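Local structure of lipoate-protein ligase 1 (Plasmodium falciparum, 5T8U) at residues Asn52-Leu56 and Phe110-Asn114; Tyr100-Val106 and Leu170-Glu174; Ser119-Ile123 and Glu223-Tyr228; Gly153-Lys157 and Cys311-Asn315. The protein belongs to the lipoate-protein ligase family, pairing a lipoyl ligase A/B-type domain that holds lipoic acid with a smaller C-terminal domain. All blocks are in the same frame, centred on the assembly; numbering follows the deposited sequence.

Interaction 1 (Asn52-Leu56 and Phe110-Asn114); sequences NEPIL and FLNNN
Leu56 lays its CD1 methyl over one face of the Phe110 ring, a CH-pi contact with the carbon 4.2 Å from the ring centroid and 21° off the ring normal. A chi1 of 167° sets Leu56 CG opposite its backbone N and brings CD1 over the ring, offset toward the rim and closest to CE1 and CZ. The two side chains run side by side, and helix 213-227 covers them through Phe224. One residue along, on the other face of the sheet, Ile55 and Leu111 meet CB to CB at 3.9 Å and again through their CD1 methyls. Both pairs belong to an antiparallel ladder inside the large mixed sheet of the ligase domain, where strand 55-59 lies between strands 105-112 and 13-17. Ile55 and Leu111 form its hydrogen-bonded pair: Ile55 N gives to Leu111 O at 2.9 Å, in the carbonyl plane, and Leu111 N returns the bond to Ile55 O. Phe110 CA also brings its hydrogen toward Ile55 O, 3.3 Å away, while a water sits within hydrogen-bonding distance of both this oxygen and Asn112 OD1. Beyond the ladder, Pro54 CB packs on Asn112 ND2 at 3.7 Å. At the loop end Asn52 OD1 rests against Asn113 CB and CG, the amide planes turned 64° apart.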
loop_
_atom_site.group_PDB
_atom_site.type_symbol
_atom_site.label_atom_id
_atom_site.label_comp_id
_atom_site.label_asym_id
_atom_site.label_seq_id
_atom_site.Cartn_x
_atom_site.Cartn_y
_atom_site.Cartn_z
ATOM N N ASN A 52 -10.548 1.678 -18.429
ATOM C CA ASN A 52 -9.388 0.798 -18.523
ATOM C C ASN A 52 -8.076 1.575 -18.556
ATOM O O ASN A 52 -7.039 0.981 -18.878
ATOM C CB ASN A 52 -9.506 -0.083 -19.779
ATOM C CG ASN A 52 -8.516 -1.231 -19.786
ATOM O OD1 ASN A 52 -7.960 -1.594 -18.749
ATOM N ND2 ASN A 52 -8.295 -1.813 -20.960
ATOM N N GLU A 53 -8.074 2.860 -18.231
ATOM C CA GLU A 53 -6.927 3.737 -18.403
ATOM C C GLU A 53 -6.258 4.019 -17.066
ATOM O O GLU A 53 -6.787 3.683 -16.002
ATOM C CB GLU A 53 -7.374 5.044 -19.063
ATOM C CG GLU A 53 -7.900 4.886 -20.476
ATOM C CD GLU A 53 -6.808 4.562 -21.474
ATOM O OE1 GLU A 53 -6.662 3.375 -21.834
ATOM O OE2 GLU A 53 -6.089 5.494 -21.894
ATOM N N PRO A 54 -5.078 4.642 -17.078
ATOM C CA PRO A 54 -4.376 4.912 -15.818
ATOM C C PRO A 54 -5.125 5.897 -14.932
ATOM O O PRO A 54 -5.887 6.744 -15.404
ATOM C CB PRO A 54 -3.034 5.499 -16.276
ATOM C CG PRO A 54 -2.882 5.073 -17.696
ATOM C CD PRO A 54 -4.266 5.023 -18.248
ATOM N N ILE A 55 -4.886 5.776 -13.626
ATOM C CA ILE A 55 -5.448 6.677 -12.625
ATOM C C ILE A 55 -4.342 7.114 -11.680
ATOM O O ILE A 55 -3.527 6.294 -11.239
ATOM C CB ILE A 55 -6.590 6.013 -11.825
ATOM C CG1 ILE A 55 -7.769 5.716 -12.747
ATOM C CG2 ILE A 55 -7.015 6.898 -10.646
ATOM C CD1 ILE A 55 -8.943 5.039 -12.071
ATOM N N LEU A 56 -4.326 8.407 -11.361
ATOM C CA LEU A 56 -3.511 8.950 -10.284
ATOM C C LEU A 56 -4.437 9.593 -9.265
ATOM O O LEU A 56 -5.240 10.458 -9.620
ATOM C CB LEU A 56 -2.501 9.977 -10.803
ATOM C CG LEU A 56 -1.809 10.828 -9.731
ATOM C CD1 LEU A 56 -1.088 9.953 -8.716
ATOM C CD2 LEU A 56 -0.843 11.809 -10.371
ATOM N N PHE A 110 -1.435 5.038 -7.739
ATOM C CA PHE A 110 -1.525 4.727 -9.158
ATOM C C PHE A 110 -2.359 3.466 -9.347
ATOM O O PHE A 110 -2.102 2.444 -8.701
ATOM C CB PHE A 110 -0.135 4.523 -9.763
ATOM C CG PHE A 110 0.708 5.763 -9.795
ATOM C CD1 PHE A 110 0.576 6.679 -10.826
ATOM C CD2 PHE A 110 1.644 6.006 -8.805
ATOM C CE1 PHE A 110 1.355 7.819 -10.862
ATOM C CE2 PHE A 110 2.427 7.145 -8.839
ATOM C CZ PHE A 110 2.281 8.052 -9.869
ATOM N N LEU A 111 -3.356 3.541 -10.225
ATOM C CA LEU A 111 -4.133 2.373 -10.623
ATOM C C LEU A 111 -3.932 2.150 -12.113
ATOM O O LEU A 111 -3.991 3.101 -12.899
ATOM C CB LEU A 111 -5.622 2.543 -10.310
ATOM C CG LEU A 111 -5.979 2.973 -8.888
ATOM C CD1 LEU A 111 -7.486 3.059 -8.735
ATOM C CD2 LEU A 111 -5.396 2.012 -7.867
ATOM N N ASN A 112 -3.690 0.897 -12.499
ATOM C CA ASN A 112 -3.421 0.579 -13.893
ATOM C C ASN A 112 -4.071 -0.747 -14.262
ATOM O O ASN A 112 -4.466 -1.533 -13.400
ATOM C CB ASN A 112 -1.915 0.520 -14.175
ATOM C CG ASN A 112 -1.235 1.860 -13.989
ATOM O OD1 ASN A 112 -0.886 2.242 -12.872
ATOM N ND2 ASN A 112 -1.038 2.582 -15.086
ATOM N N ASN A 113 -4.185 -0.976 -15.572
ATOM C CA ASN A 113 -4.681 -2.256 -16.066
ATOM C C ASN A 113 -3.659 -3.363 -15.839
ATOM O O ASN A 113 -4.023 -4.491 -15.486
ATOM C CB ASN A 113 -5.027 -2.139 -17.551
ATOM C CG ASN A 113 -5.432 -3.464 -18.164
ATOM O OD1 ASN A 113 -5.874 -4.377 -17.465
ATOM N ND2 ASN A 113 -5.283 -3.576 -19.479
ATOM N N ASN A 114 -2.381 -3.059 -16.038
ATOM C CA ASN A 114 -1.289 -3.991 -15.805
ATOM C C ASN A 114 -0.328 -3.395 -14.784
ATOM O O ASN A 114 -0.441 -2.231 -14.396
ATOM C CB ASN A 114 -0.551 -4.309 -17.113
ATOM C CG ASN A 114 -1.458 -4.930 -18.157
ATOM O OD1 ASN A 114 -2.453 -5.576 -17.826
ATOM N ND2 ASN A 114 -1.119 -4.739 -19.426
HETATM O O HOH W 1 -1.391 5.388 -13.107
#

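Interaction 2 (Tyr100-Val106 and Leu170-Glu174); sequences YHDLGNV and LINLE. With LPA (lipoic acid), chain C.
The backbone of Asp102-Asn105 makes a type I turn leading into strand 105-112, and its last residue, Asn105, faces Leu170 as a non-hydrogen-bonded antiparallel pair, CA to CA 4.6 Å. The turn is also an Asx turn: Asp102 OD1 accepts from Gly104 N, which meets it from above the carboxylate plane. Asn105 OD1 takes the N-H of Asp102 at 2.8 Å, nearly in line with its own C=O bond; a chi1 of 73°, with CG between the backbone N and the carbonyl carbon, folds the amide back over the turn. Across the contact, the carbonyl of Gly104 points into the bend of 170-174, where Ile171 N gives it a weak bond. Leu173 packs beside the turn, its CD1 methyl near the edge of the Tyr100 ring (3.6 Å to CD2) and against the Asp102 carboxylate. Val106 CG2 packs on Ile171 CG1 at 3.7 Å, a pair that helix 213-227 covers with Cys217 and Leu216. His101, of the lipoic acid pocket, takes no part in the contact with 170-174; its ND1 gives to Tyr100 O from above the carbonyl plane, and its NE2 lies 3.5 Å from the ligand's S8. Asp102 OD2 accepts a weak but nearly straight bond from Glu174 N, 3.4 Å long at 169°.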
loop_
_atom_site.group_PDB
_atom_site.type_symbol
_atom_site.label_atom_id
_atom_site.label_comp_id
_atom_site.label_asym_id
_atom_site.label_seq_id
_atom_site.Cartn_x
_atom_site.Cartn_y
_atom_site.Cartn_z
ATOM N N TYR A 100 3.956 6.384 9.569
ATOM C CA TYR A 100 3.275 7.502 10.201
ATOM C C TYR A 100 2.909 8.536 9.146
ATOM O O TYR A 100 3.663 8.757 8.194
ATOM C CB TYR A 100 4.169 8.130 11.271
ATOM C CG TYR A 100 3.629 9.392 11.906
ATOM C CD1 TYR A 100 2.700 9.336 12.936
ATOM C CD2 TYR A 100 4.072 10.639 11.492
ATOM C CE1 TYR A 100 2.216 10.487 13.524
ATOM C CE2 TYR A 100 3.594 11.797 12.074
ATOM C CZ TYR A 100 2.668 11.715 13.090
ATOM O OH TYR A 100 2.186 12.861 13.677
ATOM N N HIS A 101 1.752 9.168 9.323
ATOM C CA HIS A 101 1.249 10.158 8.383
ATOM C C HIS A 101 0.888 11.434 9.122
ATOM O O HIS A 101 0.479 11.405 10.284
ATOM C CB HIS A 101 0.007 9.656 7.633
ATOM C CG HIS A 101 0.311 8.753 6.480
ATOM N ND1 HIS A 101 1.589 8.357 6.152
ATOM C CD2 HIS A 101 -0.508 8.168 5.573
ATOM C CE1 HIS A 101 1.546 7.567 5.094
ATOM N NE2 HIS A 101 0.285 7.437 4.723
ATOM N N ASP A 102 1.053 12.558 8.432
ATOM C CA ASP A 102 0.493 13.830 8.865
ATOM C C ASP A 102 0.403 14.730 7.638
ATOM O O ASP A 102 0.741 14.326 6.523
ATOM C CB ASP A 102 1.323 14.462 9.989
ATOM C CG ASP A 102 2.706 14.891 9.535
ATOM O OD1 ASP A 102 2.999 14.825 8.324
ATOM O OD2 ASP A 102 3.511 15.296 10.400
ATOM N N LEU A 103 -0.048 15.965 7.852
ATOM C CA LEU A 103 -0.228 16.886 6.738
ATOM C C LEU A 103 1.087 17.284 6.078
ATOM O O LEU A 103 1.058 17.929 5.025
ATOM C CB LEU A 103 -0.976 18.131 7.213
ATOM C CG LEU A 103 -2.397 17.870 7.717
ATOM C CD1 LEU A 103 -2.999 19.132 8.314
ATOM C CD2 LEU A 103 -3.287 17.335 6.602
ATOM N N GLY A 104 2.227 16.912 6.655
ATOM C CA GLY A 104 3.509 17.193 6.047
ATOM C C GLY A 104 3.935 16.221 4.973
ATOM O O GLY A 104 5.054 16.333 4.465
ATOM N N ASN A 105 3.081 15.266 4.608
ATOM C CA ASN A 105 3.417 14.276 3.596
ATOM C C ASN A 105 2.224 14.061 2.679
ATOM O O ASN A 105 1.068 14.216 3.084
ATOM C CB ASN A 105 3.848 12.938 4.222
ATOM C CG ASN A 105 2.686 12.165 4.820
ATOM O OD1 ASN A 105 2.380 12.302 6.005
ATOM N ND2 ASN A 105 2.042 11.338 4.004
ATOM N N VAL A 106 2.523 13.704 1.435
ATOM C CA VAL A 106 1.514 13.432 0.427
ATOM C C VAL A 106 1.408 11.924 0.241
ATOM O O VAL A 106 2.332 11.163 0.542
ATOM C CB VAL A 106 1.850 14.136 -0.910
ATOM C CG1 VAL A 106 0.712 13.989 -1.916
ATOM C CG2 VAL A 106 2.162 15.609 -0.672
ATOM N N LEU A 170 7.400 12.414 1.091
ATOM C CA LEU A 170 7.680 13.189 2.292
ATOM C C LEU A 170 8.024 14.625 1.914
ATOM O O LEU A 170 9.031 14.873 1.241
ATOM C CB LEU A 170 8.814 12.548 3.090
ATOM C CG LEU A 170 8.361 11.579 4.185
ATOM C CD1 LEU A 170 7.335 10.572 3.674
ATOM C CD2 LEU A 170 9.566 10.865 4.756
ATOM N N ILE A 171 7.184 15.563 2.354
ATOM C CA ILE A 171 7.385 16.986 2.105
ATOM C C ILE A 171 7.892 17.640 3.384
ATOM O O ILE A 171 9.060 18.035 3.475
ATOM C CB ILE A 171 6.082 17.661 1.628
ATOM C CG1 ILE A 171 5.494 16.928 0.416
ATOM C CG2 ILE A 171 6.322 19.140 1.317
ATOM C CD1 ILE A 171 6.329 17.009 -0.844
ATOM N N ASN A 172 7.012 17.754 4.382
ATOM C CA ASN A 172 7.314 18.429 5.639
ATOM C C ASN A 172 6.947 17.554 6.832
ATOM O O ASN A 172 6.592 18.062 7.898
ATOM C CB ASN A 172 6.583 19.770 5.719
ATOM C CG ASN A 172 7.049 20.625 6.883
ATOM O OD1 ASN A 172 8.208 20.562 7.290
ATOM N ND2 ASN A 172 6.138 21.424 7.429
ATOM N N LEU A 173 7.018 16.234 6.666
ATOM C CA LEU A 173 6.675 15.325 7.750
ATOM C C LEU A 173 7.510 15.624 8.990
ATOM O O LEU A 173 8.695 15.953 8.901
ATOM C CB LEU A 173 6.883 13.873 7.310
ATOM C CG LEU A 173 6.659 12.801 8.379
ATOM C CD1 LEU A 173 5.214 12.811 8.824
ATOM C CD2 LEU A 173 7.059 11.428 7.869
ATOM N N GLU A 174 6.876 15.520 10.154
ATOM C CA GLU A 174 7.575 15.659 11.428
ATOM C C GLU A 174 8.425 14.413 11.637
ATOM O O GLU A 174 7.915 13.348 11.993
ATOM C CB GLU A 174 6.574 15.856 12.562
ATOM C CG GLU A 174 7.192 16.308 13.875
ATOM C CD GLU A 174 6.147 16.587 14.939
ATOM O OE1 GLU A 174 6.512 17.118 16.010
ATOM O OE2 GLU A 174 4.961 16.275 14.706
HETATM C C1 LPA C . 7.075 0.756 3.298
HETATM O O1 LPA C . 8.005 1.569 3.539
HETATM C C2 LPA C . 5.919 1.167 2.389
HETATM O O2 LPA C . 7.099 -0.397 3.804
HETATM C C3 LPA C . 5.084 2.232 3.094
HETATM C C4 LPA C . 3.742 2.398 2.384
HETATM C C5 LPA C . 2.817 3.229 3.272
HETATM C C6 LPA C . 1.530 3.308 2.718
HETATM S S6 LPA C . 0.512 3.650 3.823
HETATM C C7 LPA C . 1.435 4.777 1.397
HETATM C C8 LPA C . 0.017 5.493 1.538
HETATM S S8 LPA C . -0.845 4.692 2.942
#

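Interaction 3 (Ser119-Ile123 and Glu223-Tyr228); sequences SNFLI and EFTKFY
Ser119 begins the contact from helix 117-132, with CB and OG lying against the far end of the Phe227 ring; OG is 3.6 Å from Phe227 CZ. Asn120 starts out away from the second helix, yet its amide swings round until OD1 stands 4.0 Å from Tyr228 OH. That amide is held elsewhere, OD1 by Asn116 and ND2 by His165. Leu122 adds a methyl at the ring's margin, CD2 reaching Phe227 CE2 at 4.1 Å near the ring plane. Ile123 carries most of the contact with its two branches. CG1 sits over one face of the Phe227 ring, a CH-pi contact 3.9 Å from the centroid, and CD1 continues into the angle between Phe227, Phe224 CD1 and Tyr228 CE2. CG2, anti to the backbone N, instead presses on the main chain at Phe224, 3.7 Å from its N. The three aromatic residues also pack on one another: Phe227 CD1 stands over the centre of the Tyr228 ring, and Tyr228 CD2 over a face of the Phe224 ring. The helical segments cross at 127°, their axes 10.1 Å apart at closest approach, with Ile123 and Phe227 between them. Both helices lie against the large sheet: Asn120 touches Phe110 and Asn112 on strand 105-112, where Tyr228 OH bonds to Asn112 ND2, while Phe224 and Tyr228 pack on Pro54, just before strand 55-59.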
loop_
_atom_site.group_PDB
_atom_site.type_symbol
_atom_site.label_atom_id
_atom_site.label_comp_id
_atom_site.label_asym_id
_atom_site.label_seq_id
_atom_site.Cartn_x
_atom_site.Cartn_y
_atom_site.Cartn_z
ATOM N N SER A 119 7.170 2.400 -14.278
ATOM C CA SER A 119 6.713 3.608 -14.960
ATOM C C SER A 119 6.239 4.658 -13.963
ATOM O O SER A 119 6.571 5.841 -14.097
ATOM C CB SER A 119 5.602 3.265 -15.952
ATOM O OG SER A 119 6.134 2.681 -17.128
ATOM N N ASN A 120 5.461 4.250 -12.957
ATOM C CA ASN A 120 5.021 5.193 -11.933
ATOM C C ASN A 120 6.216 5.877 -11.278
ATOM O O ASN A 120 6.273 7.112 -11.180
ATOM C CB ASN A 120 4.174 4.466 -10.885
ATOM C CG ASN A 120 2.964 3.774 -11.488
ATOM O OD1 ASN A 120 2.582 4.042 -12.626
ATOM N ND2 ASN A 120 2.351 2.881 -10.721
ATOM N N PHE A 121 7.194 5.082 -10.832
ATOM C CA PHE A 121 8.399 5.657 -10.244
ATOM C C PHE A 121 9.108 6.586 -11.221
ATOM O O PHE A 121 9.760 7.546 -10.799
ATOM C CB PHE A 121 9.349 4.549 -9.786
ATOM C CG PHE A 121 8.987 3.947 -8.456
ATOM C CD1 PHE A 121 8.968 4.729 -7.313
ATOM C CD2 PHE A 121 8.689 2.599 -8.344
ATOM C CE1 PHE A 121 8.642 4.183 -6.085
ATOM C CE2 PHE A 121 8.365 2.044 -7.115
ATOM C CZ PHE A 121 8.342 2.838 -5.985
ATOM N N LEU A 122 8.997 6.323 -12.525
ATOM C CA LEU A 122 9.610 7.217 -13.504
ATOM C C LEU A 122 8.852 8.535 -13.594
ATOM O O LEU A 122 9.459 9.593 -13.780
ATOM C CB LEU A 122 9.675 6.543 -14.874
ATOM C CG LEU A 122 10.281 7.396 -15.996
ATOM C CD1 LEU A 122 11.700 7.829 -15.653
ATOM C CD2 LEU A 122 10.260 6.646 -17.320
ATOM N N ILE A 123 7.523 8.491 -13.478
ATOM C CA ILE A 123 6.748 9.726 -13.428
ATOM C C ILE A 123 7.170 10.555 -12.225
ATOM O O ILE A 123 7.382 11.771 -12.331
ATOM C CB ILE A 123 5.239 9.414 -13.404
ATOM C CG1 ILE A 123 4.815 8.743 -14.714
ATOM C CG2 ILE A 123 4.422 10.690 -13.170
ATOM C CD1 ILE A 123 3.395 8.209 -14.705
ATOM N N GLU A 223 3.635 15.826 -14.938
ATOM C CA GLU A 223 4.446 14.740 -15.480
ATOM C C GLU A 223 3.645 13.459 -15.687
ATOM O O GLU A 223 4.054 12.610 -16.483
ATOM C CB GLU A 223 5.639 14.467 -14.564
ATOM C CG GLU A 223 6.742 15.506 -14.668
ATOM C CD GLU A 223 7.397 15.528 -16.037
ATOM O OE1 GLU A 223 8.170 16.468 -16.314
ATOM O OE2 GLU A 223 7.136 14.605 -16.837
ATOM N N PHE A 224 2.521 13.300 -14.988
ATOM C CA PHE A 224 1.648 12.151 -15.207
ATOM C C PHE A 224 0.956 12.247 -16.563
ATOM O O PHE A 224 1.156 11.399 -17.448
ATOM C CB PHE A 224 0.632 12.078 -14.063
ATOM C CG PHE A 224 -0.408 11.006 -14.219
ATOM C CD1 PHE A 224 -0.144 9.702 -13.833
ATOM C CD2 PHE A 224 -1.665 11.310 -14.716
ATOM C CE1 PHE A 224 -1.108 8.720 -13.960
ATOM C CE2 PHE A 224 -2.631 10.333 -14.847
ATOM C CZ PHE A 224 -2.352 9.035 -14.468
ATOM N N THR A 225 0.146 13.294 -16.748
ATOM C CA THR A 225 -0.518 13.515 -18.028
ATOM C C THR A 225 0.488 13.505 -19.172
ATOM O O THR A 225 0.272 12.861 -20.206
ATOM C CB THR A 225 -1.277 14.845 -17.990
ATOM O OG1 THR A 225 -2.111 14.887 -16.825
ATOM C CG2 THR A 225 -2.141 15.012 -19.232
ATOM N N LYS A 226 1.603 14.218 -19.000
ATOM C CA LYS A 226 2.626 14.260 -20.038
ATOM C C LYS A 226 3.196 12.875 -20.304
ATOM O O LYS A 226 3.439 12.507 -21.460
ATOM C CB LYS A 226 3.735 15.232 -19.636
ATOM C CG LYS A 226 4.974 15.168 -20.512
ATOM C CD LYS A 226 5.884 16.357 -20.252
ATOM C CE LYS A 226 7.350 15.959 -20.274
ATOM N NZ LYS A 226 8.233 17.087 -19.868
ATOM N N PHE A 227 3.422 12.091 -19.248
ATOM C CA PHE A 227 3.930 10.738 -19.440
ATOM C C PHE A 227 2.980 9.921 -20.302
ATOM O O PHE A 227 3.421 9.173 -21.183
ATOM C CB PHE A 227 4.150 10.047 -18.094
ATOM C CG PHE A 227 4.602 8.615 -18.220
ATOM C CD1 PHE A 227 3.678 7.584 -18.284
ATOM C CD2 PHE A 227 5.951 8.302 -18.284
ATOM C CE1 PHE A 227 4.090 6.268 -18.404
ATOM C CE2 PHE A 227 6.369 6.987 -18.404
ATOM C CZ PHE A 227 5.437 5.970 -18.464
ATOM N N TYR A 228 1.675 10.048 -20.070
ATOM C CA TYR A 228 0.706 9.292 -20.853
ATOM C C TYR A 228 0.223 10.042 -22.090
ATOM O O TYR A 228 -0.763 9.625 -22.706
ATOM C CB TYR A 228 -0.483 8.892 -19.978
ATOM C CG TYR A 228 -0.122 7.858 -18.935
ATOM C CD1 TYR A 228 0.328 6.596 -19.306
ATOM C CD2 TYR A 228 -0.227 8.142 -17.582
ATOM C CE1 TYR A 228 0.663 5.650 -18.358
ATOM C CE2 TYR A 228 0.104 7.203 -16.629
ATOM C CZ TYR A 228 0.548 5.961 -17.020
ATOM O OH TYR A 228 0.876 5.028 -16.064
#

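Interaction 4 (Gly153-Lys157 and Cys311-Asn315); sequences GSAFK and CLDIN. With LPA (lipoic acid), chain C.
Leu312 makes the main apolar contact, directing its two methyls to different parts of strand 150-159. CD2 lies over the backbone between Ser154 and Ala155, 3.8 Å from Ser154 O and 4.1 Å from Ala155 CA. CD1 comes to the edge of the Phe156 ring, near its plane, at 4.3 Å from CE2. Ile314 follows with CD1 alone, touching Phe156 O and the CB and CG of Lys157, whose side chain it crosses at about a right angle. With chi1 at 55°, Ile314 CG1 is flanked by both backbone neighbours of CA, and an extended chi2 carries CD1 to the strand. Polar bonds, by contrast, shape each segment separately. Asp313 is the N-cap of helix 314-321, its OD1 accepting from Leu316 N, while its own N-H goes to Cys311 SG at 3.3 Å. On the strand, Ser154 OG is bonded to His165 NE2, and Ser154 O takes a weak bond from Asn142 ND2. The ligand lies against the main chain: C2 of lipoic acid is 3.0 Å from Ser154 O, and C4 is 3.3 Å from Gly153 O. One pocket-lining strand thus also forms part of the interface between the lipoyl ligase A/B domain and the C-terminal domain found in bacterial lipoate-protein ligases.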
loop_
_atom_site.group_PDB
_atom_site.type_symbol
_atom_site.label_atom_id
_atom_site.label_comp_id
_atom_site.label_asym_id
_atom_site.label_seq_id
_atom_site.Cartn_x
_atom_site.Cartn_y
_atom_site.Cartn_z
ATOM N N GLY A 153 7.827 5.919 0.224
ATOM C CA GLY A 153 7.677 4.502 0.514
ATOM C C GLY A 153 6.395 3.923 -0.046
ATOM O O GLY A 153 5.305 4.413 0.262
ATOM N N SER A 154 6.502 2.871 -0.853
ATOM C CA SER A 154 5.378 2.376 -1.632
ATOM C C SER A 154 4.942 0.987 -1.183
ATOM O O SER A 154 5.665 0.268 -0.487
ATOM C CB SER A 154 5.733 2.345 -3.122
ATOM O OG SER A 154 6.085 3.638 -3.586
ATOM N N ALA A 155 3.729 0.625 -1.600
ATOM C CA ALA A 155 3.179 -0.704 -1.379
ATOM C C ALA A 155 2.193 -0.997 -2.501
ATOM O O ALA A 155 1.689 -0.085 -3.164
ATOM C CB ALA A 155 2.503 -0.825 -0.008
ATOM N N PHE A 156 1.917 -2.286 -2.707
ATOM C CA PHE A 156 1.213 -2.731 -3.900
ATOM C C PHE A 156 0.135 -3.743 -3.539
ATOM O O PHE A 156 0.188 -4.402 -2.497
ATOM C CB PHE A 156 2.182 -3.352 -4.914
ATOM C CG PHE A 156 3.454 -2.576 -5.085
ATOM C CD1 PHE A 156 3.563 -1.606 -6.066
ATOM C CD2 PHE A 156 4.542 -2.813 -4.261
ATOM C CE1 PHE A 156 4.733 -0.890 -6.223
ATOM C CE2 PHE A 156 5.713 -2.099 -4.414
ATOM C CZ PHE A 156 5.808 -1.135 -5.396
ATOM N N LYS A 157 -0.850 -3.854 -4.429
ATOM C CA LYS A 157 -1.871 -4.889 -4.356
ATOM C C LYS A 157 -2.349 -5.181 -5.770
ATOM O O LYS A 157 -2.528 -4.262 -6.575
ATOM C CB LYS A 157 -3.049 -4.475 -3.466
ATOM C CG LYS A 157 -4.250 -5.405 -3.551
ATOM C CD LYS A 157 -5.194 -5.198 -2.378
ATOM C CE LYS A 157 -6.367 -6.166 -2.422
ATOM N NZ LYS A 157 -5.938 -7.590 -2.322
ATOM N N CYS A 311 6.259 -8.068 4.742
ATOM C CA CYS A 311 6.541 -8.296 3.332
ATOM C C CYS A 311 5.602 -7.498 2.433
ATOM O O CYS A 311 4.481 -7.155 2.817
ATOM C CB CYS A 311 6.414 -9.788 3.011
ATOM S SG CYS A 311 6.961 -10.280 1.362
ATOM N N LEU A 312 6.079 -7.213 1.221
ATOM C CA LEU A 312 5.267 -6.562 0.199
ATOM C C LEU A 312 4.440 -7.550 -0.612
ATOM O O LEU A 312 3.402 -7.169 -1.163
ATOM C CB LEU A 312 6.160 -5.768 -0.760
ATOM C CG LEU A 312 6.873 -4.533 -0.208
ATOM C CD1 LEU A 312 7.861 -4.012 -1.235
ATOM C CD2 LEU A 312 5.875 -3.451 0.171
ATOM N N ASP A 313 4.881 -8.806 -0.702
ATOM C CA ASP A 313 4.207 -9.811 -1.522
ATOM C C ASP A 313 3.102 -10.452 -0.687
ATOM O O ASP A 313 3.247 -11.537 -0.119
ATOM C CB ASP A 313 5.207 -10.840 -2.034
ATOM C CG ASP A 313 4.710 -11.577 -3.263
ATOM O OD1 ASP A 313 3.511 -11.923 -3.309
ATOM O OD2 ASP A 313 5.519 -11.803 -4.187
ATOM N N ILE A 314 1.971 -9.746 -0.611
ATOM C CA ILE A 314 0.827 -10.233 0.155
ATOM C C ILE A 314 0.281 -11.527 -0.436
ATOM O O ILE A 314 -0.179 -12.411 0.299
ATOM C CB ILE A 314 -0.259 -9.140 0.232
ATOM C CG1 ILE A 314 -0.655 -8.660 -1.172
ATOM C CG2 ILE A 314 0.234 -7.978 1.090
ATOM C CD1 ILE A 314 -1.810 -7.672 -1.194
ATOM N N ASN A 315 0.318 -11.662 -1.763
ATOM C CA ASN A 315 -0.128 -12.897 -2.401
ATOM C C ASN A 315 0.657 -14.094 -1.880
ATOM O O ASN A 315 0.077 -15.097 -1.443
ATOM C CB ASN A 315 0.017 -12.769 -3.918
ATOM C CG ASN A 315 -0.165 -14.090 -4.641
ATOM O OD1 ASN A 315 0.793 -14.839 -4.841
ATOM N ND2 ASN A 315 -1.396 -14.377 -5.048
HETATM C C1 LPA C . 7.075 0.756 3.298
HETATM O O1 LPA C . 8.005 1.569 3.539
HETATM C C2 LPA C . 5.919 1.167 2.389
HETATM O O2 LPA C . 7.099 -0.397 3.804
HETATM C C3 LPA C . 5.084 2.232 3.094
HETATM C C4 LPA C . 3.742 2.398 2.384
HETATM C C5 LPA C . 2.817 3.229 3.272
HETATM C C6 LPA C . 1.530 3.308 2.718
HETATM S S6 LPA C . 0.512 3.650 3.823
HETATM C C7 LPA C . 1.435 4.777 1.397
HETATM C C8 LPA C . 0.017 5.493 1.538
HETATM S S8 LPA C . -0.845 4.692 2.942
#

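How the interactions relate
Three of the contacts bind the ligase A/B region together, and interaction 4 joins it to the C-terminal region. Interactions 1 and 2 use the two ends of strand 105-112, their centres 25 Å apart. Interaction 3 packs helices 117-132 and 213-227 beside interaction 1, only 11 Å away between centres, and the two share a side-chain layer. Interactions 2 and 4, their centres 21 Å apart, both touch lipoic acid, through His101 and through Gly153 and Ser154. Along the chain interaction 1 crosses interaction 2 but closes before 3 and 4 open, and 2, 3 and 4 interleave. Sheet, helix layer, ligand pocket and domain interface are therefore built from segments distant in sequence.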